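Local coordinates for protein ornithine carbamoyltransferase (Giardia intestinalis, PDB 3GRF) that probably transfers the carbamoyl group between carbamoyl phosphate and ornithine, the ornithine carbamoyltransferase step of the arginine degradation pathway, at residues M138-M143 against L311-A316; H190-D195 against K230-V235; V265-M270 against E290-V295; S277-C282 against P299-Y304. All coordinates share one frame; numbering follows the deposited sequence.

Contact 1 of 4, residues M138-M143 against L311-A316; sequences MVCDFM and LHSAMA
V139, C140 and M143 pack on H312 and S313 where the two interdomain helices of the transcarbamoylase fold, 135-151 and 303-322, meet. The first segment belongs to the carbamoyl phosphate binding part of the sequence, the second to the Asp/Orn binding part. The short helical segments approach to 8.3 Å between axes, and their N-to-C directions are 122° apart. S313 is the central residue and fills the space between the helices: its CB touches V139 CG1 at 3.6 Å and C140 N at 3.5 Å. C140 presents its backbone and CB to the serine. The serine hydroxyl, chi1 54°, turns back to its own helix, where it is hydrogen-bonded to the carbonyl oxygens of N309 and R310, so this buried oxygen is satisfied without a polar partner on the facing helix. Toward C140 the same OG makes only packing contacts, lying 3.4 Å from C140 CA and 3.5 Å from C140 CB. Helix 18-33 adds A28 beside M143 and K32 beside H312. M143 leaves its helix with CG opposite the backbone N (chi1 176°) and reaches over to the other helix, its SD 4.3 Å from S313 N. Its terminal methyl slants across the H312 side chain, with M143 CE 3.9 Å from H312 CB.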
loop_
_atom_site.group_PDB
_atom_site.type_symbol
_atom_site.label_atom_id
_atom_site.label_comp_id
_atom_site.label_asym_id
_atom_site.label_seq_id
_atom_site.Cartn_x
_atom_site.Cartn_y
_atom_site.Cartn_z
ATOM N N MET A 138 -21.599 2.653 -11.311
ATOM C CA MET A 138 -22.982 2.340 -11.700
ATOM C C MET A 138 -23.626 1.501 -10.623
ATOM O O MET A 138 -24.708 1.831 -10.178
ATOM C CB MET A 138 -23.118 1.658 -13.085
ATOM C CG MET A 138 -22.731 2.538 -14.250
ATOM S SD MET A 138 -23.570 4.150 -14.347
ATOM C CE MET A 138 -22.491 5.173 -13.385
ATOM N N VAL A 139 -22.949 0.466 -10.155
ATOM C CA VAL A 139 -23.528 -0.336 -9.053
ATOM C C VAL A 139 -23.781 0.546 -7.802
ATOM O O VAL A 139 -24.741 0.322 -7.057
ATOM C CB VAL A 139 -22.622 -1.492 -8.624
ATOM C CG1 VAL A 139 -23.353 -2.395 -7.570
ATOM C CG2 VAL A 139 -22.191 -2.285 -9.825
ATOM N N CYS A 140 -22.930 1.561 -7.610
ATOM C CA CYS A 140 -23.027 2.504 -6.501
ATOM C C CYS A 140 -24.292 3.300 -6.572
ATOM O O CYS A 140 -25.089 3.330 -5.647
ATOM C CB CYS A 140 -21.863 3.493 -6.561
ATOM S SG CYS A 140 -21.936 4.640 -5.160
ATOM N N ASP A 141 -24.467 3.971 -7.699
ATOM C CA ASP A 141 -25.608 4.862 -7.938
ATOM C C ASP A 141 -26.974 4.182 -7.954
ATOM O O ASP A 141 -27.893 4.604 -7.264
ATOM C CB ASP A 141 -25.356 5.580 -9.244
ATOM C CG ASP A 141 -24.128 6.471 -9.176
ATOM O OD1 ASP A 141 -23.573 6.864 -10.234
ATOM O OD2 ASP A 141 -23.726 6.777 -8.044
ATOM N N PHE A 142 -27.111 3.087 -8.687
ATOM C CA PHE A 142 -28.405 2.406 -8.666
ATOM C C PHE A 142 -28.725 1.787 -7.311
ATOM O O PHE A 142 -29.869 1.809 -6.865
ATOM C CB PHE A 142 -28.513 1.423 -9.822
ATOM C CG PHE A 142 -28.454 2.094 -11.142
ATOM C CD1 PHE A 142 -27.301 2.010 -11.931
ATOM C CD2 PHE A 142 -29.523 2.881 -11.583
ATOM C CE1 PHE A 142 -27.242 2.636 -13.140
ATOM C CE2 PHE A 142 -29.468 3.520 -12.840
ATOM C CZ PHE A 142 -28.314 3.393 -13.594
ATOM N N MET A 143 -27.705 1.292 -6.632
ATOM C CA MET A 143 -27.846 0.934 -5.223
ATOM C C MET A 143 -28.344 2.093 -4.335
ATOM O O MET A 143 -29.220 1.903 -3.482
ATOM C CB MET A 143 -26.544 0.384 -4.709
ATOM C CG MET A 143 -26.559 0.063 -3.185
ATOM S SD MET A 143 -24.902 0.353 -2.394
ATOM C CE MET A 143 -25.379 0.066 -0.698
ATOM N N LEU A 311 -18.140 2.065 -1.535
ATOM C CA LEU A 311 -17.552 1.008 -0.708
ATOM C C LEU A 311 -18.351 -0.279 -0.854
ATOM O O LEU A 311 -17.832 -1.308 -1.249
ATOM C CB LEU A 311 -17.420 1.445 0.784
ATOM C CG LEU A 311 -17.127 0.290 1.799
ATOM C CD1 LEU A 311 -15.818 -0.474 1.491
ATOM C CD2 LEU A 311 -17.213 0.670 3.237
ATOM N N HIS A 312 -19.615 -0.225 -0.469
ATOM C CA HIS A 312 -20.437 -1.426 -0.459
ATOM C C HIS A 312 -20.704 -1.984 -1.865
ATOM O O HIS A 312 -20.777 -3.178 -2.072
ATOM C CB HIS A 312 -21.755 -1.076 0.236
ATOM C CG HIS A 312 -21.568 -0.296 1.500
ATOM N ND1 HIS A 312 -20.927 -0.815 2.604
ATOM C CD2 HIS A 312 -21.882 0.982 1.810
ATOM C CE1 HIS A 312 -20.895 0.099 3.553
ATOM N NE2 HIS A 312 -21.477 1.197 3.097
ATOM N N SER A 313 -20.883 -1.116 -2.850
ATOM C CA SER A 313 -21.017 -1.601 -4.245
ATOM C C SER A 313 -19.712 -2.207 -4.793
ATOM O O SER A 313 -19.722 -3.048 -5.692
ATOM C CB SER A 313 -21.500 -0.461 -5.100
ATOM O OG SER A 313 -20.615 0.633 -4.922
ATOM N N ALA A 314 -18.592 -1.804 -4.221
ATOM C CA ALA A 314 -17.308 -2.369 -4.618
ATOM C C ALA A 314 -17.185 -3.744 -4.038
ATOM O O ALA A 314 -16.710 -4.640 -4.729
ATOM C CB ALA A 314 -16.122 -1.481 -4.169
ATOM N N MET A 315 -17.604 -3.928 -2.774
ATOM C CA MET A 315 -17.462 -5.224 -2.114
ATOM C C MET A 315 -18.295 -6.252 -2.875
ATOM O O MET A 315 -17.926 -7.429 -2.947
ATOM C CB MET A 315 -17.963 -5.188 -0.659
ATOM C CG MET A 315 -17.305 -4.177 0.284
ATOM S SD MET A 315 -18.078 -4.049 1.922
ATOM C CE MET A 315 -19.821 -4.081 1.545
ATOM N N ALA A 316 -19.446 -5.816 -3.383
ATOM C CA ALA A 316 -20.374 -6.692 -4.102
ATOM C C ALA A 316 -19.780 -7.079 -5.414
ATOM O O ALA A 316 -19.779 -8.231 -5.808
ATOM C CB ALA A 316 -21.728 -6.006 -4.312
#

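Contact 2 of 4, residues H190-D195 against K230-V235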
loop_
_atom_site.group_PDB
_atom_site.type_symbol
_atom_site.label_atom_id
_atom_site.label_comp_id
_atom_site.label_asym_id
_atom_site.label_seq_id
_atom_site.Cartn_x
_atom_site.Cartn_y
_atom_site.Cartn_z
ATOM N N HIS A 190 -33.734 10.165 -19.236
ATOM C CA HIS A 190 -33.740 11.377 -20.110
ATOM C C HIS A 190 -32.320 11.940 -20.116
ATOM O O HIS A 190 -31.753 12.198 -19.055
ATOM C CB HIS A 190 -34.639 12.486 -19.546
ATOM C CG HIS A 190 -36.096 12.165 -19.507
ATOM N ND1 HIS A 190 -36.613 10.918 -19.810
ATOM C CD2 HIS A 190 -37.157 12.952 -19.207
ATOM C CE1 HIS A 190 -37.928 10.954 -19.676
ATOM N NE2 HIS A 190 -38.282 12.175 -19.307
ATOM N N VAL A 191 -31.742 12.156 -21.290
ATOM C CA VAL A 191 -30.420 12.752 -21.340
ATOM C C VAL A 191 -30.530 14.194 -21.768
ATOM O O VAL A 191 -30.995 14.487 -22.880
ATOM C CB VAL A 191 -29.471 11.986 -22.256
ATOM C CG1 VAL A 191 -28.116 12.664 -22.254
ATOM C CG2 VAL A 191 -29.371 10.493 -21.814
ATOM N N CYS A 192 -30.210 15.085 -20.822
ATOM C CA CYS A 192 -30.425 16.532 -21.056
ATOM C C CYS A 192 -29.130 17.213 -21.424
ATOM O O CYS A 192 -28.304 17.521 -20.583
ATOM C CB CYS A 192 -31.113 17.140 -19.826
ATOM S SG CYS A 192 -32.691 16.340 -19.377
ATOM N N CYS A 193 -28.955 17.450 -22.696
ATOM C CA CYS A 193 -27.654 17.941 -23.125
ATOM C C CYS A 193 -27.815 19.062 -24.141
ATOM O O CYS A 193 -28.890 19.240 -24.694
ATOM C CB CYS A 193 -26.823 16.814 -23.720
ATOM S SG CYS A 193 -27.625 15.961 -25.102
ATOM N N PRO A 194 -26.726 19.816 -24.378
ATOM C CA PRO A 194 -26.731 20.819 -25.429
ATOM C C PRO A 194 -26.886 20.190 -26.807
ATOM O O PRO A 194 -26.174 19.246 -27.171
ATOM C CB PRO A 194 -25.359 21.477 -25.291
ATOM C CG PRO A 194 -24.879 21.154 -23.890
ATOM C CD PRO A 194 -25.442 19.800 -23.630
ATOM N N ASP A 195 -27.789 20.755 -27.589
ATOM C CA ASP A 195 -27.908 20.362 -28.966
ATOM C C ASP A 195 -26.665 20.703 -29.761
ATOM O O ASP A 195 -26.662 21.656 -30.532
ATOM C CB ASP A 195 -29.127 20.992 -29.606
ATOM C CG ASP A 195 -29.478 20.335 -30.937
ATOM O OD1 ASP A 195 -30.657 20.448 -31.373
ATOM O OD2 ASP A 195 -28.573 19.691 -31.527
ATOM N N LYS A 230 -37.288 20.920 -19.441
ATOM C CA LYS A 230 -38.251 20.109 -20.142
ATOM C C LYS A 230 -37.872 18.674 -19.877
ATOM O O LYS A 230 -38.741 17.833 -19.671
ATOM C CB LYS A 230 -38.263 20.422 -21.650
ATOM C CG LYS A 230 -38.538 21.883 -21.984
ATOM C CD LYS A 230 -39.730 22.051 -22.906
ATOM C CE LYS A 230 -40.205 23.531 -22.972
ATOM N NZ LYS A 230 -41.177 23.921 -21.888
ATOM N N GLY A 231 -36.569 18.406 -19.873
ATOM C CA GLY A 231 -36.081 17.045 -19.667
ATOM C C GLY A 231 -36.281 16.527 -18.270
ATOM O O GLY A 231 -36.491 15.321 -18.067
ATOM N N CYS A 232 -36.218 17.442 -17.300
ATOM C CA CYS A 232 -36.320 17.106 -15.879
ATOM C C CYS A 232 -37.756 17.185 -15.316
ATOM O O CYS A 232 -37.993 16.863 -14.141
ATOM C CB CYS A 232 -35.380 17.982 -15.031
ATOM S SG CYS A 232 -33.639 17.635 -15.289
ATOM N N GLU A 233 -38.706 17.615 -16.133
ATOM C CA GLU A 233 -40.076 17.801 -15.655
ATOM C C GLU A 233 -40.590 16.447 -15.265
ATOM O O GLU A 233 -40.617 15.527 -16.106
ATOM C CB GLU A 233 -40.957 18.329 -16.759
ATOM C CG GLU A 233 -41.670 19.608 -16.445
ATOM C CD GLU A 233 -42.440 20.076 -17.654
ATOM O OE1 GLU A 233 -41.792 20.527 -18.639
ATOM O OE2 GLU A 233 -43.690 19.953 -17.630
ATOM N N GLY A 234 -40.979 16.327 -14.004
ATOM C CA GLY A 234 -41.538 15.086 -13.484
ATOM C C GLY A 234 -40.541 14.038 -13.004
ATOM O O GLY A 234 -40.937 13.001 -12.470
ATOM N N VAL A 235 -39.244 14.267 -13.194
ATOM C CA VAL A 235 -38.271 13.183 -12.997
ATOM C C VAL A 235 -38.031 12.922 -11.501
ATOM O O VAL A 235 -38.298 13.786 -10.668
ATOM C CB VAL A 235 -36.936 13.387 -13.794
ATOM C CG1 VAL A 235 -37.195 13.516 -15.307
ATOM C CG2 VAL A 235 -36.172 14.582 -13.273
#
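H190, C192 and G231 supply most of the buried surface, with the two side chains of strand 188-192 that face helix 228-232 set on either side of V191, which points the other way. G231 is where they converge. Having no side chain, it lets the C192 sulfur come straight onto the backbone: C192 SG stands 3.5 Å from G231 CA and 3.8 Å from G231 C. The cysteine takes chi1 -56°, which swings SG back beside its own backbone N and over the helix turn. The neighbouring C232 sulfur is 4.4 Å from C192 SG, a van der Waals contact between two cysteines and no disulfide. The strand-helix pair belongs to the Rossmann-like half of the protein, a five-stranded parallel sheet in which the chain crosses from edge strand 221-225 to strand 237-240 by way of this short helix. The helix is also tied covalently to the sheet, since C228 forms a disulfide with C167 of strand 164-167, and C167 touches both C192 and C232. The H190 side chain lies over the carbonyl end of G231, but its ring is probably turned over in the model and the close approach there is doubtful. F225 of the neighbouring strand stacks on this ring, while V235 meets it obliquely. V235 is brought there by a type II turn beginning at C232, closed by V235 N bonding to C232 O at 3.0 Å, with G234 taking the positive phi (85°) of the third turn position.

Contact 3 of 4, residues V265-M270 against E290-V295; sequences VDDAVM and EQTASV
V265 and V295 bury the largest areas, their side chains crossing at about a right angle with V265 CG1 4.2 Å from V295 CG1. The same V295 branch meets M270 CG at 3.8 Å; chi1 of M270 (-63°) sets CG there, and folds at chi2 and chi3 turn SD and CE on toward F279 and K300. The other branch, V295 CG2, rests on the backbone, 3.5 Å from V265 O. T292 lays its methyl against D266, CG2 to CB 3.8 Å, and turns its hydroxyl toward its own helix. T292 OG1 donates to S294 OG, and S294 OG donates in turn to D267 OD1 at 2.6 Å, arriving 41° above the carboxylate plane. This relay lies on the more exposed side, D267 and S294 being exposed. The D266 carboxylate leads away from T292: with chi1 61°, its OD2 accepts from V269 N at 3.0 Å and caps the helix. V265 pairs with both neighbours of Q291, its N bonding E290 O at 2.8 Å and its O accepting from T292 N at 3.2 Å. Such bonding defines a single parallel beta bridge; each chain segment then enters a short helix, with D266 and T292 at the N-cap positions, beside strands 237-240 and 278-281 of the Rossmann-like sheet.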
loop_
_atom_site.group_PDB
_atom_site.type_symbol
_atom_site.label_atom_id
_atom_site.label_comp_id
_atom_site.label_asym_id
_atom_site.label_seq_id
_atom_site.Cartn_x
_atom_site.Cartn_y
_atom_site.Cartn_z
ATOM N N VAL A 265 -27.566 22.335 -13.151
ATOM C CA VAL A 265 -28.712 21.981 -12.306
ATOM C C VAL A 265 -28.881 23.035 -11.187
ATOM O O VAL A 265 -28.135 23.045 -10.226
ATOM C CB VAL A 265 -28.679 20.505 -11.762
ATOM C CG1 VAL A 265 -29.892 20.231 -10.969
ATOM C CG2 VAL A 265 -28.575 19.469 -12.905
ATOM N N ASP A 266 -29.849 23.939 -11.357
ATOM C CA ASP A 266 -30.178 24.967 -10.343
ATOM C C ASP A 266 -31.539 24.726 -9.643
ATOM O O ASP A 266 -32.153 23.654 -9.789
ATOM C CB ASP A 266 -30.082 26.391 -10.965
ATOM C CG ASP A 266 -31.065 26.612 -12.138
ATOM O OD1 ASP A 266 -30.939 27.624 -12.806
ATOM O OD2 ASP A 266 -31.979 25.810 -12.404
ATOM N N ASP A 267 -32.010 25.718 -8.886
ATOM C CA ASP A 267 -33.240 25.581 -8.099
ATOM C C ASP A 267 -34.450 25.462 -9.047
ATOM O O ASP A 267 -35.401 24.730 -8.751
ATOM C CB ASP A 267 -33.436 26.788 -7.161
ATOM C CG ASP A 267 -32.520 26.780 -5.912
ATOM O OD1 ASP A 267 -31.871 25.778 -5.571
ATOM O OD2 ASP A 267 -32.480 27.822 -5.219
ATOM N N ALA A 268 -34.426 26.189 -10.175
ATOM C CA ALA A 268 -35.548 26.147 -11.130
ATOM C C ALA A 268 -35.601 24.802 -11.834
ATOM O O ALA A 268 -36.676 24.324 -12.208
ATOM C CB ALA A 268 -35.413 27.245 -12.183
ATOM N N VAL A 269 -34.440 24.204 -12.036
ATOM C CA VAL A 269 -34.381 22.860 -12.601
ATOM C C VAL A 269 -35.001 21.879 -11.595
ATOM O O VAL A 269 -35.893 21.122 -11.956
ATOM C CB VAL A 269 -32.921 22.449 -13.059
ATOM C CG1 VAL A 269 -32.811 20.958 -13.291
ATOM C CG2 VAL A 269 -32.530 23.155 -14.360
ATOM N N MET A 270 -34.543 21.898 -10.338
ATOM C CA MET A 270 -35.056 20.975 -9.313
ATOM C C MET A 270 -36.549 21.188 -8.976
ATOM O O MET A 270 -37.268 20.221 -8.658
ATOM C CB MET A 270 -34.197 21.005 -8.038
ATOM C CG MET A 270 -32.753 20.539 -8.250
ATOM S SD MET A 270 -32.609 18.807 -8.825
ATOM C CE MET A 270 -32.944 17.932 -7.230
ATOM N N GLU A 290 -21.553 22.441 -12.773
ATOM C CA GLU A 290 -22.625 21.512 -13.164
ATOM C C GLU A 290 -23.870 21.656 -12.278
ATOM O O GLU A 290 -24.993 21.327 -12.701
ATOM C CB GLU A 290 -22.112 20.069 -13.187
ATOM C CG GLU A 290 -21.709 19.509 -11.820
ATOM C CD GLU A 290 -20.277 19.813 -11.412
ATOM O OE1 GLU A 290 -19.865 19.362 -10.329
ATOM O OE2 GLU A 290 -19.532 20.466 -12.166
ATOM N N GLN A 291 -23.678 22.183 -11.067
ATOM C CA GLN A 291 -24.833 22.541 -10.221
ATOM C C GLN A 291 -24.542 23.697 -9.265
ATOM O O GLN A 291 -23.390 24.030 -9.055
ATOM C CB GLN A 291 -25.357 21.332 -9.467
ATOM C CG GLN A 291 -24.291 20.264 -9.245
ATOM C CD GLN A 291 -23.495 20.568 -8.064
ATOM O OE1 GLN A 291 -22.257 20.549 -8.072
ATOM N NE2 GLN A 291 -24.198 20.927 -7.020
ATOM N N THR A 292 -25.594 24.325 -8.737
ATOM C CA THR A 292 -25.452 25.352 -7.714
ATOM C C THR A 292 -25.211 24.739 -6.364
ATOM O O THR A 292 -25.553 23.583 -6.150
ATOM C CB THR A 292 -26.669 26.300 -7.643
ATOM O OG1 THR A 292 -27.844 25.592 -7.227
ATOM C CG2 THR A 292 -26.933 26.974 -8.992
ATOM N N ALA A 293 -24.604 25.523 -5.470
ATOM C CA ALA A 293 -24.295 25.077 -4.137
ATOM C C ALA A 293 -25.607 24.781 -3.388
ATOM O O ALA A 293 -25.691 23.817 -2.628
ATOM C CB ALA A 293 -23.410 26.128 -3.400
ATOM N N SER A 294 -26.660 25.538 -3.685
ATOM C CA SER A 294 -27.989 25.311 -3.102
ATOM C C SER A 294 -28.609 23.945 -3.432
ATOM O O SER A 294 -29.448 23.467 -2.693
ATOM C CB SER A 294 -28.972 26.388 -3.531
ATOM O OG SER A 294 -29.374 26.184 -4.868
ATOM N N VAL A 295 -28.220 23.335 -4.546
ATOM C CA VAL A 295 -28.763 22.006 -4.930
ATOM C C VAL A 295 -27.920 20.956 -4.224
ATOM O O VAL A 295 -28.440 20.124 -3.497
ATOM C CB VAL A 295 -28.801 21.798 -6.475
ATOM C CG1 VAL A 295 -29.247 20.377 -6.853
ATOM C CG2 VAL A 295 -29.736 22.859 -7.140
#

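Contact 4 of 4, residues S277-C282 against P299-Y304; sequences SIFMNC and PKSVCY
F279 and S301 form a single parallel beta bridge that adds one rung to edge strand 278-281 of the Rossmann-like sheet, just before helix 303-322. F279 N bonds to K300 O at 2.7 Å, the donor well above the carbonyl plane, whereas V302 N reaches F279 O in a nearly straight bond of 2.9 Å. The tightly packed side is at the F279 ring. C303 SG sits obliquely to it, 3.7 Å from F279 CE2, as a sulfur-aromatic contact, and lies 3.5 Å from N281 N, whose hydrogen bond goes to E306. S301 OG, opposite its own backbone N at chi1 -179°, stands in plane at the ring edge and accepts from C303 N in an ST turn; V295 and I296 also pack on F279. The other side is more open to solvent, with I278, K300 and V302 partly exposed, though V302 CG2 still meets M280 CG at 3.7 Å and I278 CD1. K300 runs extended along the strand and bends at its last torsion, so that NZ donates to S277 OG at 2.6 Å; that hydroxyl is also bonded to T273 and S274. Where the strand and the helix separate, one water donates to both N281 O and C303 O, its oxygen 2.9 Å from C303 O.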
loop_
_atom_site.group_PDB
_atom_site.type_symbol
_atom_site.label_atom_id
_atom_site.label_comp_id
_atom_site.label_asym_id
_atom_site.label_seq_id
_atom_site.Cartn_x
_atom_site.Cartn_y
_atom_site.Cartn_z
ATOM N N SER A 277 -38.181 13.652 -5.616
ATOM C CA SER A 277 -36.917 13.587 -6.352
ATOM C C SER A 277 -35.701 13.619 -5.456
ATOM O O SER A 277 -35.748 14.066 -4.293
ATOM C CB SER A 277 -36.822 14.679 -7.429
ATOM O OG SER A 277 -36.902 15.967 -6.856
ATOM N N ILE A 278 -34.601 13.095 -5.979
ATOM C CA ILE A 278 -33.343 13.220 -5.289
ATOM C C ILE A 278 -32.353 13.762 -6.309
ATOM O O ILE A 278 -32.594 13.660 -7.497
ATOM C CB ILE A 278 -32.870 11.895 -4.620
ATOM C CG1 ILE A 278 -32.510 10.835 -5.654
ATOM C CG2 ILE A 278 -33.923 11.350 -3.595
ATOM C CD1 ILE A 278 -31.973 9.527 -5.026
ATOM N N PHE A 279 -31.263 14.333 -5.830
ATOM C CA PHE A 279 -30.195 14.875 -6.680
ATOM C C PHE A 279 -28.883 14.048 -6.417
ATOM O O PHE A 279 -28.538 13.757 -5.258
ATOM C CB PHE A 279 -29.977 16.369 -6.379
ATOM C CG PHE A 279 -28.740 16.882 -6.967
ATOM C CD1 PHE A 279 -28.722 17.242 -8.329
ATOM C CD2 PHE A 279 -27.567 16.925 -6.219
ATOM C CE1 PHE A 279 -27.514 17.657 -8.932
ATOM C CE2 PHE A 279 -26.343 17.353 -6.808
ATOM C CZ PHE A 279 -26.321 17.701 -8.155
ATOM N N MET A 280 -28.194 13.647 -7.499
ATOM C CA MET A 280 -26.988 12.834 -7.464
ATOM C C MET A 280 -25.878 13.487 -8.296
ATOM O O MET A 280 -26.186 14.183 -9.259
ATOM C CB MET A 280 -27.311 11.478 -8.073
ATOM C CG MET A 280 -28.330 10.738 -7.258
ATOM S SD MET A 280 -28.654 9.039 -7.803
ATOM C CE MET A 280 -27.267 8.114 -7.138
ATOM N N ASN A 281 -24.616 13.248 -7.929
ATOM C CA ASN A 281 -23.410 13.689 -8.695
ATOM C C ASN A 281 -22.297 12.754 -8.197
ATOM O O ASN A 281 -22.021 12.663 -6.963
ATOM C CB ASN A 281 -23.107 15.195 -8.375
ATOM C CG ASN A 281 -21.846 15.770 -9.081
ATOM O OD1 ASN A 281 -21.764 16.969 -9.307
ATOM N ND2 ASN A 281 -20.883 14.932 -9.410
ATOM N N CYS A 282 -21.667 12.024 -9.117
ATOM C CA CYS A 282 -20.680 11.020 -8.726
ATOM C C CYS A 282 -19.429 11.632 -8.084
ATOM O O CYS A 282 -18.648 10.914 -7.455
ATOM C CB CYS A 282 -20.334 10.143 -9.927
ATOM S SG CYS A 282 -19.794 11.047 -11.410
ATOM N N PRO A 299 -31.552 20.027 0.294
ATOM C CA PRO A 299 -32.212 18.845 0.880
ATOM C C PRO A 299 -32.494 17.624 -0.026
ATOM O O PRO A 299 -32.782 16.542 0.487
ATOM C CB PRO A 299 -33.526 19.439 1.399
ATOM C CG PRO A 299 -33.847 20.522 0.407
ATOM C CD PRO A 299 -32.510 21.140 0.064
ATOM N N LYS A 300 -32.430 17.794 -1.348
ATOM C CA LYS A 300 -32.612 16.688 -2.317
ATOM C C LYS A 300 -31.317 15.908 -2.607
ATOM O O LYS A 300 -31.364 14.792 -3.127
ATOM C CB LYS A 300 -33.251 17.195 -3.622
ATOM C CG LYS A 300 -34.751 17.593 -3.484
ATOM C CD LYS A 300 -35.300 17.968 -4.829
ATOM C CE LYS A 300 -36.798 18.234 -4.782
ATOM N NZ LYS A 300 -37.629 16.994 -4.544
ATOM N N SER A 301 -30.180 16.474 -2.181
ATOM C CA SER A 301 -28.853 15.937 -2.438
ATOM C C SER A 301 -28.554 14.695 -1.668
ATOM O O SER A 301 -28.590 14.686 -0.433
ATOM C CB SER A 301 -27.759 16.939 -2.130
ATOM O OG SER A 301 -26.505 16.334 -2.432
ATOM N N VAL A 302 -28.258 13.634 -2.405
ATOM C CA VAL A 302 -27.725 12.421 -1.771
ATOM C C VAL A 302 -26.225 12.181 -2.040
ATOM O O VAL A 302 -25.723 11.077 -1.829
ATOM C CB VAL A 302 -28.590 11.162 -2.091
ATOM C CG1 VAL A 302 -30.010 11.358 -1.586
ATOM C CG2 VAL A 302 -28.653 10.900 -3.580
ATOM N N CYS A 303 -25.490 13.211 -2.461
ATOM C CA CYS A 303 -24.127 12.996 -2.958
ATOM C C CYS A 303 -23.144 12.277 -2.040
ATOM O O CYS A 303 -22.352 11.439 -2.506
ATOM C CB CYS A 303 -23.499 14.297 -3.470
ATOM S SG CYS A 303 -24.423 14.931 -4.856
ATOM N N TYR A 304 -23.135 12.626 -0.761
ATOM C CA TYR A 304 -22.118 12.069 0.124
ATOM C C TYR A 304 -22.438 10.604 0.494
ATOM O O TYR A 304 -21.532 9.806 0.651
ATOM C CB TYR A 304 -22.041 12.846 1.433
ATOM C CG TYR A 304 -21.458 14.237 1.442
ATOM C CD1 TYR A 304 -21.907 15.156 2.378
ATOM C CD2 TYR A 304 -20.476 14.635 0.551
ATOM C CE1 TYR A 304 -21.394 16.419 2.460
ATOM C CE2 TYR A 304 -19.953 15.930 0.608
ATOM C CZ TYR A 304 -20.427 16.814 1.569
ATOM O OH TYR A 304 -19.939 18.086 1.685
HETATM O O HOH W 1 -21.371 11.106 -5.163
#

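Contacts 2, 3 and 4 lie within the Asp/Orn binding domain, and all three are nested inside the long loop closed by contact 1, the one contact of the four that joins it to the carbamoyl phosphate binding domain. Contact 2 closes before 3 and 4 begin; these two interlock, their segments alternating along the chain, with centres about 11 Å apart. M270 CE and Q291 of contact 3 pack on F279, and C232 SG of contact 2 meets V269 CG1. Contacts 2 and 4 reach the same parallel sheet, about 17 Å apart between centres. Contacts 1 and 4 share helix 303-322 and touch through D141 and M280, so packing continues from the sheet edge to the interdomain helices. Contacts 2 and 3 are each about 25 Å from contact 1 between centres.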